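Membrane lipoprotein TpN32 (PDB 1XS5) binds L-methionine between its two lobes and probably serves as the periplasmic substrate-binding lipoprotein of a methionine uptake system. Local coordinates at residues A15-I20 against R225-E230; E31-E36 against G50-N55; D73-G78 against V202-E207. All blocks are in the same frame, centred on the assembly; numbering follows the deposited sequence. Where two conformers were deposited one is given.

Contact 1. Residues A15-I20 against R225-E230; sequences ARLLEI and RTYLKE
With its CG opposite the backbone N (chi1 172°), Tyr227 reaches out from helix 222-231 and brings its ring among Arg16, Leu17 and Ile20 of helix 14-26. Ile20 is extended too: its chi2 of 169° carries CD1 out over one face of the ring, where Ile20 CD1 lies 4.1 Å from the centroid of the Tyr227 ring. This is a CH-pi contact offset toward the rim, with Ile20 CD1 nearest Tyr227 CG at 3.8 Å. A long branched side chain suits the place, because its tip must span helices whose local axes are 11.3 Å apart and run roughly antiparallel (147°).

Leu17 meets the same ring differently. In the conformer described, one of two deposited, Leu17 CD2 comes to the ring edge, 3.8 Å from Tyr227 CD2, and also touches Leu228 CD2 at 3.7 Å; these contacts may differ in the other conformer. The two leucines cross at about a right angle and fill the buried side of the interface, where Leu17 and Ile20 also pack on Val224 and Leu228 packs on Pro239.

At the exposed margin the aliphatic part of Arg16 does the touching: Arg16 CG sits 3.2 Å from Tyr227 OH, an approach without a hydrogen bond. That hydroxyl has a weak hydrogen bond with Arg231, on the next turn of its own helix. Tyrosine therefore suits the border, its carbons covered by aliphatic groups and its oxygen at the polar rim. With no hydrogen bond or salt bridge joining the two segments, cohesion here comes from apolar contact and the face of one aromatic ring.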
loop_
_atom_site.group_PDB
_atom_site.type_symbol
_atom_site.label_atom_id
_atom_site.label_comp_id
_atom_site.label_asym_id
_atom_site.label_seq_id
_atom_site.Cartn_x
_atom_site.Cartn_y
_atom_site.Cartn_z
ATOM N N ALA A 15 -1.691 -10.126 -5.540
ATOM C CA ALA A 15 -2.139 -11.087 -6.570
ATOM C C ALA A 15 -1.873 -12.524 -6.154
ATOM O O ALA A 15 -2.733 -13.378 -6.287
ATOM C CB ALA A 15 -1.467 -10.784 -7.915
ATOM N N ARG A 16 -0.662 -12.815 -5.684
ATOM C CA ARG A 16 -0.388 -14.172 -5.231
ATOM C C ARG A 16 -1.310 -14.571 -4.054
ATOM O O ARG A 16 -1.783 -15.703 -3.992
ATOM C CB ARG A 16 1.091 -14.275 -4.840
ATOM C CG ARG A 16 1.542 -15.681 -4.630
ATOM C CD ARG A 16 1.486 -16.447 -5.948
ATOM N NE ARG A 16 1.800 -17.856 -5.727
ATOM C CZ ARG A 16 1.681 -18.808 -6.649
ATOM N NH1 ARG A 16 1.249 -18.500 -7.875
ATOM N NH2 ARG A 16 1.989 -20.067 -6.338
ATOM N N LEU A 17 -1.563 -13.645 -3.129
ATOM C CA LEU A 17 -2.421 -13.925 -1.980
ATOM C C LEU A 17 -3.868 -14.224 -2.448
ATOM O O LEU A 17 -4.588 -15.053 -1.878
ATOM C CB LEU A 17 -2.413 -12.712 -1.019
ATOM C CG LEU A 17 -1.053 -12.319 -0.421
ATOM C CD1 LEU A 17 -1.200 -11.046 0.403
ATOM C CD2 LEU A 17 -0.528 -13.477 0.488
ATOM N N LEU A 18 -4.309 -13.551 -3.501
ATOM C CA LEU A 18 -5.657 -13.807 -4.014
ATOM C C LEU A 18 -5.719 -15.169 -4.731
ATOM O O LEU A 18 -6.778 -15.796 -4.797
ATOM C CB LEU A 18 -6.044 -12.686 -4.980
ATOM C CG LEU A 18 -6.429 -11.384 -4.256
ATOM C CD1 LEU A 18 -6.753 -10.341 -5.302
ATOM C CD2 LEU A 18 -7.607 -11.576 -3.362
ATOM N N GLU A 19 -4.595 -15.600 -5.291
ATOM C CA GLU A 19 -4.528 -16.905 -5.965
ATOM C C GLU A 19 -4.618 -18.024 -4.925
ATOM O O GLU A 19 -5.138 -19.102 -5.207
ATOM C CB GLU A 19 -3.214 -17.072 -6.721
ATOM C CG GLU A 19 -3.079 -16.145 -7.916
ATOM C CD GLU A 19 -3.881 -16.622 -9.140
ATOM O OE1 GLU A 19 -4.664 -17.615 -9.033
ATOM O OE2 GLU A 19 -3.723 -16.005 -10.220
ATOM N N ILE A 20 -4.079 -17.780 -3.734
ATOM C CA ILE A 20 -4.153 -18.790 -2.686
ATOM C C ILE A 20 -5.596 -18.820 -2.215
ATOM O O ILE A 20 -6.170 -19.891 -1.986
ATOM C CB ILE A 20 -3.217 -18.433 -1.501
ATOM C CG1 ILE A 20 -1.763 -18.559 -1.967
ATOM C CG2 ILE A 20 -3.492 -19.334 -0.297
ATOM C CD1 ILE A 20 -0.769 -17.994 -0.976
ATOM N N ARG A 225 -0.944 -16.786 6.151
ATOM C CA ARG A 225 0.002 -16.363 7.193
ATOM C C ARG A 225 1.307 -17.154 7.079
ATOM O O ARG A 225 2.427 -16.622 7.232
ATOM C CB ARG A 225 -0.596 -16.578 8.577
ATOM C CG ARG A 225 -1.762 -15.674 8.899
ATOM C CD ARG A 225 -1.913 -15.579 10.397
ATOM N NE ARG A 225 -2.045 -16.912 10.976
ATOM C CZ ARG A 225 -3.200 -17.571 11.070
ATOM N NH1 ARG A 225 -4.327 -17.011 10.637
ATOM N NH2 ARG A 225 -3.229 -18.798 11.573
ATOM N N THR A 226 1.165 -18.434 6.790
ATOM C CA THR A 226 2.318 -19.298 6.653
ATOM C C THR A 226 3.113 -18.886 5.448
ATOM O O THR A 226 4.340 -18.759 5.511
ATOM C CB THR A 226 1.842 -20.746 6.564
ATOM O OG1 THR A 226 1.323 -21.113 7.849
ATOM C CG2 THR A 226 2.964 -21.686 6.135
ATOM N N TYR A 227 2.418 -18.665 4.338
ATOM C CA TYR A 227 3.082 -18.223 3.105
ATOM C C TYR A 227 3.875 -16.902 3.274
ATOM O O TYR A 227 4.990 -16.750 2.786
ATOM C CB TYR A 227 2.036 -17.999 1.996
ATOM C CG TYR A 227 2.596 -17.360 0.732
ATOM C CD1 TYR A 227 3.445 -18.060 -0.128
ATOM C CD2 TYR A 227 2.282 -16.040 0.408
ATOM C CE1 TYR A 227 3.963 -17.456 -1.287
ATOM C CE2 TYR A 227 2.798 -15.429 -0.730
ATOM C CZ TYR A 227 3.625 -16.125 -1.569
ATOM O OH TYR A 227 4.105 -15.475 -2.691
ATOM N N LEU A 228 3.267 -15.931 3.937
ATOM C CA LEU A 228 3.917 -14.637 4.100
ATOM C C LEU A 228 5.189 -14.743 4.925
ATOM O O LEU A 228 6.258 -14.300 4.483
ATOM C CB LEU A 228 2.937 -13.662 4.733
ATOM C CG LEU A 228 1.829 -13.227 3.762
ATOM C CD1 LEU A 228 0.966 -12.223 4.464
ATOM C CD2 LEU A 228 2.439 -12.620 2.468
ATOM N N LYS A 229 5.075 -15.333 6.118
ATOM C CA LYS A 229 6.214 -15.497 7.008
ATOM C C LYS A 229 7.369 -16.202 6.324
ATOM O O LYS A 229 8.542 -15.879 6.568
ATOM C CB LYS A 229 5.797 -16.263 8.269
ATOM C CG LYS A 229 4.787 -15.475 9.097
ATOM C CD LYS A 229 4.159 -16.338 10.184
ATOM C CE LYS A 229 2.900 -15.668 10.732
ATOM N NZ LYS A 229 1.997 -16.659 11.414
ATOM N N GLU A 230 7.053 -17.137 5.438
ATOM C CA GLU A 230 8.113 -17.871 4.755
ATOM C C GLU A 230 8.728 -17.182 3.552
ATOM O O GLU A 230 9.926 -17.336 3.307
ATOM C CB GLU A 230 7.630 -19.265 4.329
ATOM C CG GLU A 230 7.569 -20.276 5.476
ATOM C CD GLU A 230 7.304 -21.711 5.002
ATOM O OE1 GLU A 230 8.203 -22.308 4.340
ATOM O OE2 GLU A 230 6.197 -22.238 5.291
#

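Contact 2. Residues E31-E36 against G50-N55; sequences ELRIVE and GDILMN
Leu32, the first residue of strand 30-36 to touch the other segment, meets Met54 at the start of strand 54-59. The approach is loose, Leu32 CD1 lying 4.4 Å from Met54 CE, and both side chains also pack on Val215 of helix 210-219. The apolar branch of Leu32 and the long, pliable chain of Met54 suit this buried place on one side of the sheet, where both lie against that valine.

Arg33 points to the other face of its strand. Its chain runs extended until it bends at chi3 (68°), which brings the guanidinium beside the loop. There Asp51 O faces the guanidinium edge close to its plane, but Arg33 NH2 remains 3.8 Å from Asp51 O, so the attraction is at most a long electrostatic one. The carboxylate of Asp51 is engaged elsewhere, in a salt bridge with Arg49. Arginine fits an exposed edge strand, where its methylenes can lie along the surface and its charge can stay there too.

Val35 follows on the same face as Arg33 and aims at Ile52, with Val35 CG2 3.9 Å from Ile52 CG2. Ile52 has CG1 placed between its backbone N and carbonyl carbon (chi1 46°), which directs CG2 to the valine. Beta-branched residues suit both positions, presenting a methyl close to the backbone.

At the head of this loop, Gly50 ends helix 40-49 as the C-prime residue of a Schellman motif, its positive phi being easy for glycine. Strand 30-36, helix 40-49 and strand 54-59 form a beta-alpha-beta crossover. The two parallel strands are separated in the sheet by strand 3-9, which hydrogen-bonds to 30-36, while Leu32 also packs on helix 14-26 and Ile52 on helix 40-49.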
loop_
_atom_site.group_PDB
_atom_site.type_symbol
_atom_site.label_atom_id
_atom_site.label_comp_id
_atom_site.label_asym_id
_atom_site.label_seq_id
_atom_site.Cartn_x
_atom_site.Cartn_y
_atom_site.Cartn_z
ATOM N N GLU A 31 -16.133 -19.261 -7.243
ATOM C CA GLU A 31 -15.094 -19.067 -8.217
ATOM C C GLU A 31 -14.673 -17.616 -8.127
ATOM O O GLU A 31 -15.420 -16.717 -8.487
ATOM C CB GLU A 31 -15.568 -19.364 -9.628
ATOM C CG GLU A 31 -14.427 -19.164 -10.598
ATOM C CD GLU A 31 -14.860 -19.387 -12.020
ATOM O OE1 GLU A 31 -15.899 -18.796 -12.407
ATOM O OE2 GLU A 31 -14.163 -20.142 -12.740
ATOM N N LEU A 32 -13.470 -17.412 -7.621
ATOM C CA LEU A 32 -12.933 -16.086 -7.422
ATOM C C LEU A 32 -12.253 -15.694 -8.729
ATOM O O LEU A 32 -11.328 -16.380 -9.183
ATOM C CB LEU A 32 -11.913 -16.123 -6.260
ATOM C CG LEU A 32 -11.380 -14.775 -5.742
ATOM C CD1 LEU A 32 -12.540 -13.865 -5.391
ATOM C CD2 LEU A 32 -10.473 -14.999 -4.514
ATOM N N ARG A 33 -12.759 -14.632 -9.357
ATOM C CA ARG A 33 -12.174 -14.131 -10.599
ATOM C C ARG A 33 -11.259 -12.958 -10.190
ATOM O O ARG A 33 -11.738 -11.974 -9.611
ATOM C CB ARG A 33 -13.308 -13.651 -11.516
ATOM C CG ARG A 33 -12.846 -13.067 -12.843
ATOM C CD ARG A 33 -14.098 -12.887 -13.733
ATOM N NE ARG A 33 -14.989 -11.846 -13.215
ATOM C CZ ARG A 33 -14.835 -10.554 -13.431
ATOM N NH1 ARG A 33 -13.821 -10.116 -14.168
ATOM N NH2 ARG A 33 -15.700 -9.686 -12.905
ATOM N N ILE A 34 -9.964 -13.059 -10.480
ATOM C CA ILE A 34 -9.003 -12.020 -10.119
ATOM C C ILE A 34 -8.894 -11.091 -11.307
ATOM O O ILE A 34 -8.479 -11.489 -12.404
ATOM C CB ILE A 34 -7.625 -12.639 -9.754
ATOM C CG1 ILE A 34 -7.803 -13.609 -8.548
ATOM C CG2 ILE A 34 -6.642 -11.542 -9.362
ATOM C CD1 ILE A 34 -6.491 -14.320 -8.116
ATOM N N VAL A 35 -9.317 -9.854 -11.096
ATOM C CA VAL A 35 -9.384 -8.860 -12.159
ATOM C C VAL A 35 -8.231 -7.871 -11.992
ATOM O O VAL A 35 -8.127 -7.200 -10.963
ATOM C CB VAL A 35 -10.744 -8.131 -12.049
ATOM C CG1 VAL A 35 -10.929 -7.150 -13.230
ATOM C CG2 VAL A 35 -11.882 -9.189 -11.956
ATOM N N GLU A 36 -7.385 -7.760 -13.003
ATOM C CA GLU A 36 -6.199 -6.903 -12.914
ATOM C C GLU A 36 -6.380 -5.492 -13.462
ATOM O O GLU A 36 -6.748 -5.300 -14.631
ATOM C CB GLU A 36 -5.041 -7.594 -13.655
ATOM C CG GLU A 36 -5.004 -9.111 -13.464
ATOM C CD GLU A 36 -4.109 -9.826 -14.503
ATOM O OE1 GLU A 36 -2.942 -9.419 -14.661
ATOM O OE2 GLU A 36 -4.575 -10.792 -15.161
ATOM N N GLY A 50 -20.079 -1.509 -9.182
ATOM C CA GLY A 50 -20.537 -2.885 -9.089
ATOM C C GLY A 50 -19.969 -3.854 -10.125
ATOM O O GLY A 50 -20.458 -4.982 -10.282
ATOM N N ASP A 51 -18.934 -3.430 -10.856
ATOM C CA ASP A 51 -18.310 -4.296 -11.860
ATOM C C ASP A 51 -17.561 -5.442 -11.199
ATOM O O ASP A 51 -17.391 -6.498 -11.796
ATOM C CB ASP A 51 -17.346 -3.494 -12.733
ATOM C CG ASP A 51 -18.070 -2.566 -13.675
ATOM O OD1 ASP A 51 -19.329 -2.675 -13.770
ATOM O OD2 ASP A 51 -17.383 -1.746 -14.339
ATOM N N ILE A 52 -17.053 -5.191 -9.991
ATOM C CA ILE A 52 -16.389 -6.210 -9.180
ATOM C C ILE A 52 -17.007 -6.106 -7.747
ATOM O O ILE A 52 -17.481 -5.043 -7.343
ATOM C CB ILE A 52 -14.885 -6.006 -9.109
ATOM C CG1 ILE A 52 -14.562 -4.545 -8.817
ATOM C CG2 ILE A 52 -14.212 -6.450 -10.450
ATOM C CD1 ILE A 52 -13.083 -4.314 -8.590
ATOM N N LEU A 53 -16.971 -7.196 -7.002
ATOM C CA LEU A 53 -17.564 -7.247 -5.661
ATOM C C LEU A 53 -16.612 -6.689 -4.596
ATOM O O LEU A 53 -17.037 -6.136 -3.572
ATOM C CB LEU A 53 -17.894 -8.701 -5.329
ATOM C CG LEU A 53 -18.709 -8.918 -4.052
ATOM C CD1 LEU A 53 -19.963 -8.012 -4.062
ATOM C CD2 LEU A 53 -19.110 -10.380 -3.985
ATOM N N MET A 54 -15.317 -6.837 -4.839
ATOM C CA MET A 54 -14.354 -6.349 -3.865
ATOM C C MET A 54 -13.034 -6.011 -4.501
ATOM O O MET A 54 -12.824 -6.275 -5.674
ATOM C CB MET A 54 -14.153 -7.414 -2.768
ATOM C CG MET A 54 -13.565 -8.702 -3.226
ATOM S SD MET A 54 -14.053 -10.211 -2.186
ATOM C CE MET A 54 -15.168 -11.111 -3.246
ATOM N N ASN A 55 -12.149 -5.377 -3.738
ATOM C CA ASN A 55 -10.823 -5.144 -4.261
ATOM C C ASN A 55 -9.841 -5.318 -3.159
ATOM O O ASN A 55 -10.208 -5.317 -1.966
ATOM C CB ASN A 55 -10.625 -3.796 -5.010
ATOM C CG ASN A 55 -10.762 -2.557 -4.154
ATOM O OD1 ASN A 55 -10.286 -2.473 -2.988
ATOM N ND2 ASN A 55 -11.377 -1.514 -4.763
#

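Contact 3. Residues D73-G78 against V202-E207; sequences DLVSVG and VKRGNE
Val75 and Val202 form an antiparallel hydrogen-bonded pair, joined by Val75 N to Val202 O at 2.9 Å and by Val202 N to Val75 O at 3.0 Å. Both bonds are close to straight. One residue along, Leu74 and Lys203 make a non-hydrogen-bonded pair, and beyond it Arg204 N gives a further bond to Asp73 O at 2.8 Å, continuing the backbone hydrogen bonds to the start of the turn.

Side chains gather on the face that carries Val75. Val75 CG1 sits over the centre of one face of the Arg204 guanidinium, 3.5 Å from Arg204 CZ. At the edge of the same group, Arg204 NE makes a weak, bent hydrogen bond of 3.1 Å to Asp73 OD1, part of a salt bridge. Arginine suits this rim because it offers a flat face to Val75 and its NE-H to Asp73. A bend at chi3 (-71°) folds the guanidinium back over the strand. Farther along, the short branched valines pack close to the strands, Val77 CG1 3.6 Å from Val202 CG2, while Glu207 lays its aliphatic CG 3.6 Å from Val75 CG2.

In the next shell, a type II turn from Lys203 to Asn206, with Gly205 at its third position where positive phi is needed, probably helps to place Arg204, its second residue. The Lys203 side chain leaves the contact and bends to hydrogen-bond Met48 O through NZ, Leu74 enters the core between helices 40-49 and 60-70, and Val77 and Val202 meet Val212 of helix 210-219. The antiparallel strand 198-203, inserted between 54-59 and 74-82, gives the sheet order characteristic of a lobe of type II periplasmic binding proteins.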
loop_
_atom_site.group_PDB
_atom_site.type_symbol
_atom_site.label_atom_id
_atom_site.label_comp_id
_atom_site.label_asym_id
_atom_site.label_seq_id
_atom_site.Cartn_x
_atom_site.Cartn_y
_atom_site.Cartn_z
ATOM N N ASP A 73 -18.664 5.209 -1.066
ATOM C CA ASP A 73 -19.275 4.515 0.060
ATOM C C ASP A 73 -18.569 3.146 0.336
ATOM O O ASP A 73 -19.213 2.143 0.679
ATOM C CB ASP A 73 -20.776 4.319 -0.252
ATOM C CG ASP A 73 -21.583 3.879 0.969
ATOM O OD1 ASP A 73 -21.152 4.169 2.117
ATOM O OD2 ASP A 73 -22.658 3.250 0.776
ATOM N N LEU A 74 -17.243 3.121 0.184
ATOM C CA LEU A 74 -16.459 1.906 0.399
ATOM C C LEU A 74 -16.179 1.694 1.886
ATOM O O LEU A 74 -16.075 2.667 2.632
ATOM C CB LEU A 74 -15.116 2.034 -0.338
ATOM C CG LEU A 74 -15.265 2.252 -1.851
ATOM C CD1 LEU A 74 -13.880 2.374 -2.471
ATOM C CD2 LEU A 74 -16.024 1.104 -2.473
ATOM N N VAL A 75 -16.060 0.432 2.292
ATOM C CA VAL A 75 -15.748 0.053 3.664
ATOM C C VAL A 75 -14.793 -1.120 3.651
ATOM O O VAL A 75 -14.791 -1.921 2.717
ATOM C CB VAL A 75 -16.979 -0.427 4.475
ATOM C CG1 VAL A 75 -17.975 0.716 4.685
ATOM C CG2 VAL A 75 -17.618 -1.592 3.780
ATOM N N SER A 76 -13.966 -1.197 4.681
ATOM C CA SER A 76 -13.045 -2.309 4.846
ATOM C C SER A 76 -13.766 -3.436 5.569
ATOM O O SER A 76 -14.491 -3.160 6.535
ATOM C CB SER A 76 -11.872 -1.930 5.752
ATOM O OG SER A 76 -11.198 -3.122 6.139
ATOM N N VAL A 77 -13.568 -4.684 5.154
ATOM C CA VAL A 77 -14.180 -5.788 5.882
ATOM C C VAL A 77 -13.126 -6.503 6.724
ATOM O O VAL A 77 -13.441 -7.432 7.461
ATOM C CB VAL A 77 -14.891 -6.820 4.960
ATOM C CG1 VAL A 77 -15.922 -6.114 4.115
ATOM C CG2 VAL A 77 -13.878 -7.585 4.093
ATOM N N GLY A 78 -11.880 -6.049 6.637
ATOM C CA GLY A 78 -10.828 -6.641 7.419
ATOM C C GLY A 78 -9.395 -6.336 7.016
ATOM O O GLY A 78 -9.099 -6.166 5.828
ATOM N N VAL A 202 -15.135 -3.486 0.138
ATOM C CA VAL A 202 -16.383 -3.666 -0.622
ATOM C C VAL A 202 -17.261 -2.432 -0.489
ATOM O O VAL A 202 -16.941 -1.481 0.252
ATOM C CB VAL A 202 -17.199 -4.913 -0.149
ATOM C CG1 VAL A 202 -16.358 -6.184 -0.306
ATOM C CG2 VAL A 202 -17.646 -4.718 1.328
ATOM N N LYS A 203 -18.365 -2.410 -1.233
ATOM C CA LYS A 203 -19.271 -1.289 -1.128
ATOM C C LYS A 203 -20.064 -1.469 0.170
ATOM O O LYS A 203 -20.348 -2.589 0.557
ATOM C CB LYS A 203 -20.212 -1.278 -2.313
ATOM C CG LYS A 203 -21.221 -0.185 -2.237
ATOM C CD LYS A 203 -22.383 -0.581 -3.109
ATOM C CE LYS A 203 -22.077 -0.188 -4.520
ATOM N NZ LYS A 203 -22.206 1.291 -4.508
ATOM N N ARG A 204 -20.393 -0.379 0.859
ATOM C CA ARG A 204 -21.156 -0.496 2.109
ATOM C C ARG A 204 -22.456 -1.206 1.726
ATOM O O ARG A 204 -23.104 -0.847 0.734
ATOM C CB ARG A 204 -21.491 0.884 2.694
ATOM C CG ARG A 204 -22.179 0.830 4.040
ATOM C CD ARG A 204 -22.495 2.238 4.528
ATOM N NE ARG A 204 -21.309 2.994 4.938
ATOM C CZ ARG A 204 -20.546 2.700 5.996
ATOM N NH1 ARG A 204 -20.831 1.653 6.766
ATOM N NH2 ARG A 204 -19.504 3.478 6.308
ATOM N N GLY A 205 -22.805 -2.229 2.495
ATOM C CA GLY A 205 -24.014 -2.962 2.209
ATOM C C GLY A 205 -23.658 -4.375 1.802
ATOM O O GLY A 205 -24.529 -5.252 1.824
ATOM N N ASN A 206 -22.390 -4.613 1.442
ATOM C CA ASN A 206 -21.944 -5.959 1.036
ATOM C C ASN A 206 -20.979 -6.625 2.022
ATOM O O ASN A 206 -20.460 -7.715 1.754
ATOM C CB ASN A 206 -21.260 -5.915 -0.340
ATOM C CG ASN A 206 -22.234 -5.658 -1.482
ATOM O OD1 ASN A 206 -23.400 -6.038 -1.406
ATOM N ND2 ASN A 206 -21.744 -5.042 -2.567
ATOM N N GLU A 207 -20.735 -5.992 3.166
ATOM C CA GLU A 207 -19.801 -6.553 4.170
ATOM C C GLU A 207 -20.100 -7.969 4.628
ATOM O O GLU A 207 -19.182 -8.764 4.877
ATOM C CB GLU A 207 -19.749 -5.658 5.428
ATOM C CG GLU A 207 -19.632 -4.199 5.139
ATOM C CD GLU A 207 -20.980 -3.479 5.000
ATOM O OE1 GLU A 207 -21.819 -3.874 4.163
ATOM O OE2 GLU A 207 -21.177 -2.488 5.727
#

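In the fold
All three contacts belong to the lobe built on the six-stranded mixed sheet. Contact 1 is the most buried and joins two helices through apolar and aromatic groups; contacts 2 and 3 are partly buried. Each has an arginine at its rim, but only in contact 3 does it form a salt bridge across the segments. Contacts 1 and 2 meet where Leu18 and Glu19 of helix 14-26 pack on Ile34 of strand 30-36. Contacts 2 and 3 share the sheet through neighbouring strands 54-59 and 198-203, and Val202 touches Leu53 and Met54. Contact 3 alone has backbone hydrogen bonds between its segments; contact 2 joins strand 30-36 to the loop and first residue of strand 54-59 without any.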